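Local coordinates for proteasome protein (Corynebacterium glutamicum ATCC 13032, PDB 2P90) that is of unknown function but belongs to the PAC2 family, named for proteasome assembly chaperones, which suggests a role linked to the proteasome, at residues G131-I136 against T160-D165; M182-L187 against K192-Y197. All blocks are in the same frame, centred on the assembly; numbering follows the deposited sequence.

Contact 1: G131-I136 against T160-D165; sequences GVENTI and TDRLKD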
loop_
_atom_site.group_PDB
_atom_site.type_symbol
_atom_site.label_atom_id
_atom_site.label_comp_id
_atom_site.label_asym_id
_atom_site.label_seq_id
_atom_site.Cartn_x
_atom_site.Cartn_y
_atom_site.Cartn_z
ATOM N N GLY B 131 -6.026 32.010 11.822
ATOM C CA GLY B 131 -5.372 32.569 12.998
ATOM C C GLY B 131 -5.383 31.626 14.183
ATOM O O GLY B 131 -5.632 32.048 15.304
ATOM N N VAL B 132 -5.157 30.338 13.915
ATOM C CA VAL B 132 -5.027 29.302 14.964
ATOM C C VAL B 132 -3.822 29.669 15.806
ATOM O O VAL B 132 -2.793 30.090 15.260
ATOM C CB VAL B 132 -4.844 27.876 14.317
ATOM C CG1 VAL B 132 -4.377 26.795 15.320
ATOM C CG2 VAL B 132 -6.107 27.465 13.645
ATOM N N GLU B 133 -3.930 29.476 17.116
ATOM C CA GLU B 133 -2.845 29.837 18.032
ATOM C C GLU B 133 -2.098 28.651 18.639
ATOM O O GLU B 133 -1.017 28.820 19.168
ATOM C CB GLU B 133 -3.337 30.833 19.108
ATOM C CG GLU B 133 -3.858 30.207 20.404
ATOM C CD GLU B 133 -2.738 29.869 21.424
ATOM O OE1 GLU B 133 -2.921 28.847 22.152
ATOM O OE2 GLU B 133 -1.697 30.604 21.482
ATOM N N ASN B 134 -2.664 27.452 18.543
ATOM C CA ASN B 134 -2.005 26.231 19.028
ATOM C C ASN B 134 -2.584 24.990 18.339
ATOM O O ASN B 134 -3.790 24.884 18.100
ATOM C CB ASN B 134 -2.126 26.081 20.564
ATOM C CG ASN B 134 -1.332 24.889 21.123
ATOM O OD1 ASN B 134 -1.827 24.156 21.965
ATOM N ND2 ASN B 134 -0.112 24.706 20.674
ATOM N N THR B 135 -1.724 24.033 18.059
ATOM C CA THR B 135 -2.183 22.808 17.404
ATOM C C THR B 135 -1.881 21.583 18.260
ATOM O O THR B 135 -0.770 21.413 18.740
ATOM C CB THR B 135 -1.579 22.636 15.955
ATOM O OG1 THR B 135 -1.975 23.749 15.145
ATOM C CG2 THR B 135 -2.051 21.309 15.311
ATOM N N ILE B 136 -2.898 20.745 18.396
ATOM C CA ILE B 136 -2.800 19.519 19.146
ATOM C C ILE B 136 -3.163 18.291 18.316
ATOM O O ILE B 136 -4.312 18.142 17.928
ATOM C CB ILE B 136 -3.730 19.518 20.396
ATOM C CG1 ILE B 136 -3.531 20.797 21.237
ATOM C CG2 ILE B 136 -3.499 18.198 21.192
ATOM C CD1 ILE B 136 -4.348 20.825 22.560
ATOM N N THR B 160 3.279 22.105 25.492
ATOM C CA THR B 160 2.949 21.004 26.377
ATOM C C THR B 160 2.622 21.493 27.805
ATOM O O THR B 160 1.882 20.839 28.549
ATOM C CB THR B 160 4.118 19.991 26.405
ATOM O OG1 THR B 160 3.869 19.000 27.404
ATOM C CG2 THR B 160 5.457 20.683 26.747
ATOM N N ASP B 161 3.186 22.647 28.164
ATOM C CA ASP B 161 2.977 23.319 29.447
ATOM C C ASP B 161 1.503 23.484 29.778
ATOM O O ASP B 161 1.134 23.457 30.933
ATOM C CB ASP B 161 3.666 24.691 29.411
ATOM C CG ASP B 161 3.745 25.270 27.979
ATOM O OD1 ASP B 161 4.764 25.030 27.270
ATOM O OD2 ASP B 161 2.769 25.937 27.547
ATOM N N ARG B 162 0.661 23.628 28.758
ATOM C CA ARG B 162 -0.776 23.846 28.945
ATOM C C ARG B 162 -1.530 22.597 29.393
ATOM O O ARG B 162 -2.733 22.662 29.649
ATOM C CB ARG B 162 -1.409 24.383 27.657
ATOM C CG ARG B 162 -0.551 25.383 26.933
ATOM C CD ARG B 162 -1.240 25.862 25.696
ATOM N NE ARG B 162 -0.447 26.883 25.029
ATOM C CZ ARG B 162 -0.945 27.736 24.152
ATOM N NH1 ARG B 162 -2.235 27.687 23.844
ATOM N NH2 ARG B 162 -0.162 28.638 23.579
ATOM N N LEU B 163 -0.836 21.468 29.469
ATOM C CA LEU B 163 -1.446 20.247 29.978
ATOM C C LEU B 163 -0.918 19.871 31.361
ATOM O O LEU B 163 0.190 19.350 31.494
ATOM C CB LEU B 163 -1.280 19.080 29.004
ATOM C CG LEU B 163 -2.103 17.867 29.439
ATOM C CD1 LEU B 163 -3.576 18.189 29.318
ATOM C CD2 LEU B 163 -1.728 16.617 28.686
ATOM N N LYS B 164 -1.754 20.123 32.371
ATOM C CA LYS B 164 -1.440 19.941 33.789
ATOM C C LYS B 164 -1.127 18.479 34.144
ATOM O O LYS B 164 -0.067 18.172 34.688
ATOM C CB LYS B 164 -2.617 20.470 34.625
ATOM C CG LYS B 164 -2.329 20.762 36.092
ATOM C CD LYS B 164 -1.788 22.193 36.313
ATOM C CE LYS B 164 -1.993 22.664 37.767
ATOM N NZ LYS B 164 -1.399 21.721 38.761
ATOM N N ASP B 165 -2.049 17.577 33.832
ATOM C CA ASP B 165 -1.831 16.169 34.116
ATOM C C ASP B 165 -1.316 15.400 32.899
ATOM O O ASP B 165 -2.030 15.207 31.908
ATOM C CB ASP B 165 -3.099 15.520 34.663
ATOM C CG ASP B 165 -2.902 14.051 34.989
ATOM O OD1 ASP B 165 -1.834 13.693 35.547
ATOM O OD2 ASP B 165 -3.812 13.255 34.678
HETATM O O HOH W 1 -4.292 25.352 23.202
#

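Contact 2: M182-L187 against K192-Y197; sequences MLEKLL and KNVSGY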
loop_
_atom_site.group_PDB
_atom_site.type_symbol
_atom_site.label_atom_id
_atom_site.label_comp_id
_atom_site.label_asym_id
_atom_site.label_seq_id
_atom_site.Cartn_x
_atom_site.Cartn_y
_atom_site.Cartn_z
ATOM N N MET B 182 4.985 14.805 10.772
ATOM C CA MET B 182 5.534 15.720 9.764
ATOM C C MET B 182 4.930 17.114 9.964
ATOM O O MET B 182 5.632 18.124 9.866
ATOM C CB MET B 182 5.267 15.221 8.317
ATOM C CG MET B 182 5.969 16.100 7.245
ATOM S SD MET B 182 5.931 15.664 5.478
ATOM C CE MET B 182 6.925 14.191 5.506
ATOM N N LEU B 183 3.624 17.175 10.203
ATOM C CA LEU B 183 2.962 18.457 10.335
ATOM C C LEU B 183 3.467 19.186 11.598
ATOM O O LEU B 183 3.708 20.413 11.568
ATOM C CB LEU B 183 1.451 18.276 10.359
ATOM C CG LEU B 183 0.577 19.414 10.868
ATOM C CD1 LEU B 183 0.669 20.652 9.968
ATOM C CD2 LEU B 183 -0.910 18.948 11.069
ATOM N N GLU B 184 3.655 18.412 12.671
ATOM C CA GLU B 184 4.219 18.912 13.927
ATOM C C GLU B 184 5.571 19.534 13.685
ATOM O O GLU B 184 5.770 20.678 14.048
ATOM C CB GLU B 184 4.372 17.810 14.978
ATOM C CG GLU B 184 3.076 17.376 15.601
ATOM C CD GLU B 184 3.324 16.593 16.851
ATOM O OE1 GLU B 184 3.963 17.173 17.778
ATOM O OE2 GLU B 184 2.875 15.432 16.935
ATOM N N LYS B 185 6.481 18.790 13.054
ATOM C CA LYS B 185 7.804 19.308 12.754
ATOM C C LYS B 185 7.774 20.585 11.914
ATOM O O LYS B 185 8.571 21.479 12.139
ATOM C CB LYS B 185 8.688 18.242 12.108
ATOM C CG LYS B 185 10.161 18.424 12.470
ATOM C CD LYS B 185 11.073 17.507 11.683
ATOM C CE LYS B 185 12.512 18.042 11.704
ATOM N NZ LYS B 185 12.609 19.445 11.182
ATOM N N LEU B 186 6.844 20.691 10.969
ATOM C CA LEU B 186 6.761 21.893 10.129
ATOM C C LEU B 186 6.214 23.136 10.888
ATOM O O LEU B 186 6.600 24.284 10.615
ATOM C CB LEU B 186 5.919 21.599 8.893
ATOM C CG LEU B 186 5.747 22.677 7.825
ATOM C CD1 LEU B 186 7.091 23.032 7.134
ATOM C CD2 LEU B 186 4.720 22.233 6.803
ATOM N N LEU B 187 5.300 22.892 11.819
ATOM C CA LEU B 187 4.720 23.952 12.636
ATOM C C LEU B 187 5.821 24.474 13.543
ATOM O O LEU B 187 6.094 25.662 13.534
ATOM C CB LEU B 187 3.486 23.460 13.422
ATOM C CG LEU B 187 2.178 23.371 12.626
ATOM C CD1 LEU B 187 1.109 22.481 13.259
ATOM C CD2 LEU B 187 1.624 24.758 12.344
ATOM N N LYS B 192 5.749 27.957 15.305
ATOM C CA LYS B 192 4.367 27.877 15.803
ATOM C C LYS B 192 4.180 27.041 17.059
ATOM O O LYS B 192 4.999 26.172 17.362
ATOM C CB LYS B 192 3.455 27.256 14.734
ATOM C CG LYS B 192 2.643 28.231 13.941
ATOM C CD LYS B 192 3.464 28.790 12.815
ATOM C CE LYS B 192 2.756 28.530 11.521
ATOM N NZ LYS B 192 3.643 28.983 10.418
ATOM N N ASN B 193 3.064 27.279 17.757
ATOM C CA ASN B 193 2.670 26.467 18.909
ATOM C C ASN B 193 2.088 25.110 18.471
ATOM O O ASN B 193 1.056 25.075 17.780
ATOM C CB ASN B 193 1.648 27.224 19.787
ATOM C CG ASN B 193 2.252 28.448 20.498
ATOM O OD1 ASN B 193 3.449 28.471 20.850
ATOM N ND2 ASN B 193 1.418 29.466 20.719
ATOM N N VAL B 194 2.730 24.014 18.884
ATOM C CA VAL B 194 2.241 22.666 18.556
ATOM C C VAL B 194 2.617 21.576 19.584
ATOM O O VAL B 194 3.753 21.515 20.049
ATOM C CB VAL B 194 2.673 22.216 17.090
ATOM C CG1 VAL B 194 4.209 22.174 16.936
ATOM C CG2 VAL B 194 2.065 20.871 16.736
ATOM N N SER B 195 1.651 20.716 19.909
ATOM C CA SER B 195 1.866 19.552 20.779
ATOM C C SER B 195 1.166 18.306 20.233
ATOM O O SER B 195 0.174 18.393 19.457
ATOM C CB SER B 195 1.383 19.833 22.216
ATOM O OG SER B 195 2.132 20.908 22.775
ATOM N N GLY B 196 1.713 17.156 20.625
ATOM C CA GLY B 196 1.133 15.856 20.344
ATOM C C GLY B 196 0.841 15.156 21.651
ATOM O O GLY B 196 1.728 15.013 22.501
ATOM N N TYR B 197 -0.423 14.753 21.830
ATOM C CA TYR B 197 -0.864 13.997 23.014
ATOM C C TYR B 197 -1.075 12.525 22.688
ATOM O O TYR B 197 -1.869 12.151 21.832
ATOM C CB TYR B 197 -2.149 14.554 23.633
ATOM C CG TYR B 197 -2.141 16.002 24.095
ATOM C CD1 TYR B 197 -0.946 16.734 24.251
ATOM C CD2 TYR B 197 -3.343 16.631 24.422
ATOM C CE1 TYR B 197 -0.961 18.078 24.705
ATOM C CE2 TYR B 197 -3.377 17.968 24.887
ATOM C CZ TYR B 197 -2.183 18.673 25.015
ATOM O OH TYR B 197 -2.250 19.974 25.427
#

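Contact 1: G131-I136 against T160-D165
The backbones of Glu133-Asn134 and Arg162 stay well apart, the nearest CA atoms, those of Asn134 and Arg162, being 10.3 Å from each other, so the gap is bridged by side chains. Arg162 does most of the reaching. Its chain runs straight from CG to NE, with chi2 and chi3 both close to 180°, and carries the guanidinium from the 3-10 turn 160-162 to the start of strand 134-143. Glu133 comes to meet it from the opposite direction on a chain bent at chi2 (84°). Carboxylate and guanidinium lie nearly coplanar, their planes 15° apart, with Glu133 CD at the edge of the guanidinium, and the two form a salt bridge. Within it Arg162 NH2 gives Glu133 OE2 an almost straight but weak hydrogen bond of 3.3 Å; the placement of both Glu133 OE1 and Arg162 NH1 is doubtful. Asn134 lies over one face of the guanidinium, near its rim: its CB sits 3.7 Å from Arg162 NH1 and its CG 4.0 Å above the plane. A water donates to Asn134 OD1 at 3.0 Å and accepts only a weak bond from Arg162 NH1 at 3.2 Å, while Asn134 ND2 is bonded to Ser159 OG. Farther along the loop, Leu163 packs on Tyr197 and on helix 211-225. Just before Glu133, Gly131, with positive phi, is the C-prime residue of a Schellman motif ending helix 116-129. The contact thus joins the turn between helix 116-129 and the inner strand 134-143 to the loop that follows strand 153-157, through a planar carboxylate-guanidinium pair.

Contact 2: M182-L187 against K192-Y197
Helix 179-189 turns back into strand 194-202 in an antiparallel alpha-beta unit, and the last turns of the helix pack on the strand it leads into. The short segments run at 153° to one another with their axes 8.5 Å apart. Where the chain reverses, Lys192 N donates to Leu187 O at 2.9 Å. Val194 points toward the helix and fits between two of its residues: CG1 lies 3.8 Å from Leu187 CB and 3.6 Å from Glu184 O, whereas CG2, anti to the backbone N, meets Glu184 CG at 3.8 Å. Leu187 also lays CD2 against the aliphatic part of Lys192, 3.9 Å from its CB, the two side chains crossing at about a right angle. The amine of Lys192 leads away to a salt bridge with Glu128. The extended end of Glu184 reaches over Gly196, with OE2 3.9 Å from its CA. OE2 is hydrogen-bonded to Tyr139 OH, and the side chain also touches His156. Aliphatic carbons therefore make most of the interface, while the buried carboxylate of Glu184 lies against the backbone at Ser195-Gly196; its bond to Tyr139 probably helps offset the cost of burying that charge.

From the N terminus, the chain leaves helix 116-129, enters strand 134-143, returns through strand 153-157, and contact 1 closes this excursion when 160-165 comes back to the strand's beginning. Only then, after strand 173-175, does helix 179-189 begin, and contact 2 closes the much shorter turn from it into strand 194-202. The contacts are thus in series, neither nested nor crossed. In space they meet, with centres about 10 Å apart, because strands 134-143 and 194-202 are neighbours in the mixed sheet: Thr135 O lies 2.8 Å from Ser195 N in a backbone hydrogen bond, and the side-chain Asn193 ND2 lies 3.0 Å from Glu133 O, probably as a hydrogen bond. Together they tie a helix and a loop to adjoining strands.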